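Long-range contacts in afifavidin (Afifella pfennigii, PDB 6HDV), which binds biotin and 2-iminobiotin tightly without a covalent link, although its biological role remains unclear: residues 71-76 with 86-91; 96-101 with 125-130. All blocks are in the same frame, centred on the assembly; numbering follows the deposited sequence.

Contact 1. Residues 71-76 with 86-91; sequences GFTVAW and VTSWTG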
loop_
_atom_site.group_PDB
_atom_site.type_symbol
_atom_site.label_atom_id
_atom_site.label_comp_id
_atom_site.label_asym_id
_atom_site.label_seq_id
_atom_site.Cartn_x
_atom_site.Cartn_y
_atom_site.Cartn_z
ATOM N N GLY A 71 -25.084 5.693 6.684
ATOM C CA GLY A 71 -25.551 5.530 5.314
ATOM C C GLY A 71 -24.649 4.533 4.607
ATOM O O GLY A 71 -23.425 4.554 4.836
ATOM N N PHE A 72 -25.214 3.657 3.766
ATOM C CA PHE A 72 -24.372 2.735 2.980
ATOM C C PHE A 72 -25.027 2.312 1.668
ATOM O O PHE A 72 -26.251 2.266 1.546
ATOM C CB PHE A 72 -23.987 1.513 3.789
ATOM C CG PHE A 72 -25.114 0.762 4.443
ATOM C CD1 PHE A 72 -25.711 -0.305 3.802
ATOM C CD2 PHE A 72 -25.511 1.055 5.735
ATOM C CE1 PHE A 72 -26.733 -1.021 4.405
ATOM C CE2 PHE A 72 -26.494 0.309 6.357
ATOM C CZ PHE A 72 -27.098 -0.742 5.696
ATOM N N THR A 73 -24.212 2.033 0.656
ATOM C CA THR A 73 -24.815 1.517 -0.496
ATOM C C THR A 73 -24.278 0.133 -0.890
ATOM O O THR A 73 -23.122 -0.256 -0.606
ATOM C CB THR A 73 -24.919 2.584 -1.586
ATOM O OG1 THR A 73 -24.262 2.234 -2.789
ATOM C CG2 THR A 73 -24.464 3.933 -1.131
ATOM N N VAL A 74 -25.186 -0.601 -1.562
ATOM C CA VAL A 74 -24.900 -1.834 -2.201
ATOM C C VAL A 74 -25.235 -1.759 -3.690
ATOM O O VAL A 74 -26.370 -1.549 -4.049
ATOM C CB VAL A 74 -25.697 -2.958 -1.559
ATOM C CG1 VAL A 74 -25.495 -4.260 -2.305
ATOM C CG2 VAL A 74 -25.328 -3.097 -0.112
ATOM N N ALA A 75 -24.224 -2.005 -4.529
ATOM C CA ALA A 75 -24.439 -2.268 -5.941
ATOM C C ALA A 75 -24.755 -3.751 -6.112
ATOM O O ALA A 75 -23.993 -4.544 -5.539
ATOM C CB ALA A 75 -23.196 -1.952 -6.700
ATOM N N TRP A 76 -25.792 -4.097 -6.911
ATOM C CA TRP A 76 -26.292 -5.500 -7.017
ATOM C C TRP A 76 -25.554 -6.182 -8.161
ATOM O O TRP A 76 -26.166 -6.590 -9.150
ATOM C CB TRP A 76 -27.812 -5.557 -7.186
ATOM C CG TRP A 76 -28.513 -5.019 -5.987
ATOM C CD1 TRP A 76 -29.253 -3.878 -5.916
ATOM C CD2 TRP A 76 -28.439 -5.540 -4.657
ATOM N NE1 TRP A 76 -29.621 -3.645 -4.623
ATOM C CE2 TRP A 76 -29.138 -4.649 -3.829
ATOM C CE3 TRP A 76 -27.851 -6.666 -4.081
ATOM C CZ2 TRP A 76 -29.307 -4.869 -2.469
ATOM C CZ3 TRP A 76 -28.006 -6.878 -2.725
ATOM C CH2 TRP A 76 -28.708 -5.969 -1.927
ATOM N N VAL A 86 -28.924 -0.409 -7.798
ATOM C CA VAL A 86 -28.232 -0.164 -6.505
ATOM C C VAL A 86 -29.225 0.398 -5.490
ATOM O O VAL A 86 -30.191 1.048 -5.847
ATOM C CB VAL A 86 -26.973 0.727 -6.622
ATOM C CG1 VAL A 86 -26.696 1.216 -8.024
ATOM C CG2 VAL A 86 -26.919 1.859 -5.631
ATOM N N THR A 87 -28.916 0.142 -4.224
ATOM C CA THR A 87 -29.697 0.515 -3.101
ATOM C C THR A 87 -28.802 1.243 -2.081
ATOM O O THR A 87 -27.628 0.853 -1.856
ATOM C CB THR A 87 -30.269 -0.739 -2.421
ATOM O OG1 THR A 87 -31.056 -1.445 -3.369
ATOM C CG2 THR A 87 -31.064 -0.423 -1.171
ATOM N N SER A 88 -29.357 2.269 -1.426
ATOM C CA SER A 88 -28.680 2.896 -0.319
ATOM C C SER A 88 -29.646 2.939 0.839
ATOM O O SER A 88 -30.801 3.157 0.636
ATOM C CB SER A 88 -28.132 4.305 -0.607
ATOM O OG SER A 88 -27.434 4.398 -1.856
ATOM N N TRP A 89 -29.114 2.697 2.033
ATOM C CA TRP A 89 -29.790 2.755 3.299
ATOM C C TRP A 89 -29.233 3.955 4.068
ATOM O O TRP A 89 -27.983 4.177 4.080
ATOM C CB TRP A 89 -29.486 1.494 4.114
ATOM C CG TRP A 89 -30.059 0.204 3.633
ATOM C CD1 TRP A 89 -31.125 -0.450 4.174
ATOM C CD2 TRP A 89 -29.556 -0.655 2.598
ATOM N NE1 TRP A 89 -31.351 -1.629 3.529
ATOM C CE2 TRP A 89 -30.403 -1.788 2.556
ATOM C CE3 TRP A 89 -28.452 -0.618 1.744
ATOM C CZ2 TRP A 89 -30.197 -2.852 1.670
ATOM C CZ3 TRP A 89 -28.264 -1.662 0.865
ATOM C CH2 TRP A 89 -29.129 -2.753 0.823
ATOM N N THR A 90 -30.117 4.663 4.783
ATOM C CA THR A 90 -29.699 5.688 5.709
ATOM C C THR A 90 -30.515 5.601 6.991
ATOM O O THR A 90 -31.733 5.338 6.972
ATOM C CB THR A 90 -29.905 7.043 5.059
ATOM O OG1 THR A 90 -29.553 6.948 3.672
ATOM C CG2 THR A 90 -29.185 8.132 5.827
ATOM N N GLY A 91 -29.881 5.814 8.132
ATOM C CA GLY A 91 -30.656 5.528 9.340
ATOM C C GLY A 91 -29.855 5.757 10.580
ATOM O O GLY A 91 -28.835 6.406 10.506
#
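Phe72 lays one face of its ring under CB of Trp89, a CH-pi contact 3.8 Å from that CB to the Phe72 ring centroid. The Phe72 ring is also nearly parallel to the five-membered ring of Trp89, at 20°, but slid apart with little overlap. Phe72 reaches this place because its CG sits between the backbone N and the carbonyl carbon (chi1 52°). Phe72 meets one face of the Trp89 indole and Thr87 CG2 lies over the other. Val74 CB stands at the indole's edge, with its CG2 3.4 Å from Trp89 CZ3. Strands 69-77 and 85-96 are antiparallel neighbours in the avidin barrel; Phe72-Trp89 and Val74-Thr87 are hydrogen-bonded pairs. These four side chains share the interior face, consistent with the biotin pocket, where Thr87 probably contacts the ligand. Trp76 NE1 donates a 2.9 Å bond to Thr87 OG1, whose position is less certain. Trp89 NE1 is hydrogen-bonded to the carboxylate of Asp123, itself a probable biotin-binding residue. A leucine in place of Trp89 would probably leave Asp123 without this donor and open a gap beside Phe72 and Val74. On the other face, Ser88 OG turns to Thr90 of the second subunit.

Contact 2. Residues 96-101 with 125-130; sequences AGSDVT and FTLVNK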
loop_
_atom_site.group_PDB
_atom_site.type_symbol
_atom_site.label_atom_id
_atom_site.label_comp_id
_atom_site.label_asym_id
_atom_site.label_seq_id
_atom_site.Cartn_x
_atom_site.Cartn_y
_atom_site.Cartn_z
ATOM N N ALA A 96 -29.858 -0.092 23.515
ATOM C CA ALA A 96 -30.032 -0.426 24.960
ATOM C C ALA A 96 -29.244 -1.715 25.307
ATOM O O ALA A 96 -29.771 -2.857 25.240
ATOM C CB ALA A 96 -31.504 -0.550 25.288
ATOM N N GLY A 97 -27.972 -1.527 25.688
ATOM C CA GLY A 97 -27.061 -2.616 26.065
ATOM C C GLY A 97 -26.564 -3.367 24.842
ATOM O O GLY A 97 -25.990 -2.772 23.952
ATOM N N SER A 98 -26.827 -4.678 24.796
ATOM C CA SER A 98 -26.571 -5.487 23.609
ATOM C C SER A 98 -27.841 -5.675 22.760
ATOM O O SER A 98 -27.771 -6.412 21.783
ATOM C CB SER A 98 -25.978 -6.823 23.974
ATOM O OG SER A 98 -25.447 -7.430 22.812
ATOM N N ASP A 99 -28.978 -5.047 23.131
ATOM C CA ASP A 99 -30.219 -5.040 22.291
ATOM C C ASP A 99 -30.145 -3.774 21.409
ATOM O O ASP A 99 -30.676 -2.747 21.763
ATOM C CB ASP A 99 -31.504 -5.186 23.132
ATOM C CG ASP A 99 -31.342 -5.751 24.556
ATOM O OD1 ASP A 99 -30.620 -6.777 24.760
ATOM O OD2 ASP A 99 -31.951 -5.169 25.479
ATOM N N VAL A 100 -29.431 -3.853 20.274
ATOM C CA VAL A 100 -29.137 -2.712 19.398
ATOM C C VAL A 100 -29.812 -2.918 18.041
ATOM O O VAL A 100 -29.644 -3.968 17.460
ATOM C CB VAL A 100 -27.626 -2.524 19.189
ATOM C CG1 VAL A 100 -27.298 -1.367 18.253
ATOM C CG2 VAL A 100 -26.917 -2.333 20.521
ATOM N N THR A 101 -30.496 -1.868 17.548
ATOM C CA THR A 101 -31.258 -1.860 16.290
ATOM C C THR A 101 -30.769 -0.695 15.416
ATOM O O THR A 101 -30.248 0.245 15.906
ATOM C CB THR A 101 -32.778 -1.775 16.550
ATOM O OG1 THR A 101 -33.124 -0.638 17.331
ATOM C CG2 THR A 101 -33.299 -2.957 17.326
ATOM N N PHE A 125 -32.788 -3.284 11.213
ATOM C CA PHE A 125 -31.740 -4.224 11.484
ATOM C C PHE A 125 -31.572 -4.435 12.976
ATOM O O PHE A 125 -31.759 -3.513 13.730
ATOM C CB PHE A 125 -30.435 -3.672 10.950
ATOM C CG PHE A 125 -30.433 -3.645 9.451
ATOM C CD1 PHE A 125 -30.077 -4.764 8.726
ATOM C CD2 PHE A 125 -30.820 -2.502 8.791
ATOM C CE1 PHE A 125 -30.084 -4.741 7.344
ATOM C CE2 PHE A 125 -30.854 -2.483 7.413
ATOM C CZ PHE A 125 -30.491 -3.605 6.691
ATOM N N THR A 126 -31.270 -5.664 13.375
ATOM C CA THR A 126 -31.021 -5.926 14.748
ATOM C C THR A 126 -29.678 -6.652 14.816
ATOM O O THR A 126 -29.347 -7.481 13.965
ATOM C CB THR A 126 -32.194 -6.644 15.441
ATOM O OG1 THR A 126 -31.796 -7.999 15.469
ATOM C CG2 THR A 126 -33.559 -6.523 14.782
ATOM N N LEU A 127 -28.904 -6.299 15.836
ATOM C CA LEU A 127 -27.577 -6.778 16.015
ATOM C C LEU A 127 -27.608 -8.247 16.430
ATOM O O LEU A 127 -28.373 -8.615 17.281
ATOM C CB LEU A 127 -26.929 -5.965 17.124
ATOM C CG LEU A 127 -25.539 -6.443 17.521
ATOM C CD1 LEU A 127 -24.555 -6.175 16.388
ATOM C CD2 LEU A 127 -25.107 -5.801 18.836
ATOM N N VAL A 128 -26.710 -9.047 15.855
ATOM C CA VAL A 128 -26.600 -10.467 16.193
ATOM C C VAL A 128 -25.273 -10.660 16.922
ATOM O O VAL A 128 -24.242 -10.290 16.416
ATOM C CB VAL A 128 -26.672 -11.333 14.924
ATOM C CG1 VAL A 128 -26.410 -12.800 15.196
ATOM C CG2 VAL A 128 -28.001 -11.170 14.232
ATOM N N ASN A 129 -25.340 -11.225 18.120
ATOM C CA ASN A 129 -24.171 -11.493 18.908
ATOM C C ASN A 129 -23.488 -12.721 18.332
ATOM O O ASN A 129 -24.141 -13.755 18.241
ATOM C CB ASN A 129 -24.498 -11.804 20.370
ATOM C CG ASN A 129 -24.966 -10.591 21.142
ATOM O OD1 ASN A 129 -24.565 -9.452 20.870
ATOM N ND2 ASN A 129 -25.843 -10.839 22.096
ATOM N N LYS A 130 -22.195 -12.565 18.022
ATOM C CA LYS A 130 -21.353 -13.600 17.436
ATOM C C LYS A 130 -21.486 -14.885 18.275
ATOM O O LYS A 130 -21.151 -14.857 19.462
ATOM C CB LYS A 130 -19.909 -13.099 17.353
ATOM C CG LYS A 130 -18.887 -14.101 16.830
ATOM C CD LYS A 130 -17.454 -13.793 17.235
ATOM C CE LYS A 130 -16.588 -13.204 16.143
ATOM N NZ LYS A 130 -15.639 -14.206 15.621
HETATM O O HOH W 1 -29.306 -7.064 19.552
#
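Strands 99-101 and 125-128 run antiparallel with a marked splay, their axes at 141° and 4.8 Å apart at the closest. Thr101 and Thr126 form a non-hydrogen-bonded pair. Thr101 CA makes a CA-H...O contact of 3.1 Å with Phe125 O. Next to this pair, Leu127 N donates to Val100 O at 2.9 Å. Beyond that bond the backbones part and a water fills in. It donates to Ser98 O and to Leu127 O, and accepts from Val100 N at a longer 3.3 Å. Three backbone groups are thus joined through one water where direct pairing stops. Residues 96-99 form a type II' turn, with Gly97 at positive phi.

Leu127 carries the apolar part of the contact. Its CB points toward the other strand and lies 4.1 Å from CB of Val100. Its CG is anti to the backbone N (chi1 175°), and CD2 reaches both Val100 CB and the carbonyl oxygen of Ser98. Trp23 of strand 20-24 packs against both Val100 and Leu127. At the exposed end, Ser98 OG approaches Asn129 OD1 to 2.9 Å, but Ser98 is poorly ordered. The Phe125 ring leads away from residues 99-101 and packs on Ile102 and Thr104, near Trp89 and Asn25. The two segments are the far ends of the 99-111 and 116-132 hairpin, the last two strands of the eight-stranded antiparallel barrel of the avidin family.

The two contacts sit about 20 Å apart between centres in the same barrel. Contact 1 joins strand 69-77 to 85-96. Contact 2 joins 99-111 to 116-132. Strands 85-96 and 99-111 are neighbours, so the two strand pairs are consecutive in the sheet, though the contacts lie at different places along it. They follow in series along the chain. They nevertheless touch in the interior, where Trp89 NE1 packs 3.8 Å from Phe125 CZ. Both aromatic residues probably border the biotin site. The side chain of Trp89 comes within about 3 Å of those of Tyr45 and Asp123, and that of Phe125 within about 4 Å of those of Asn25 and Asp123.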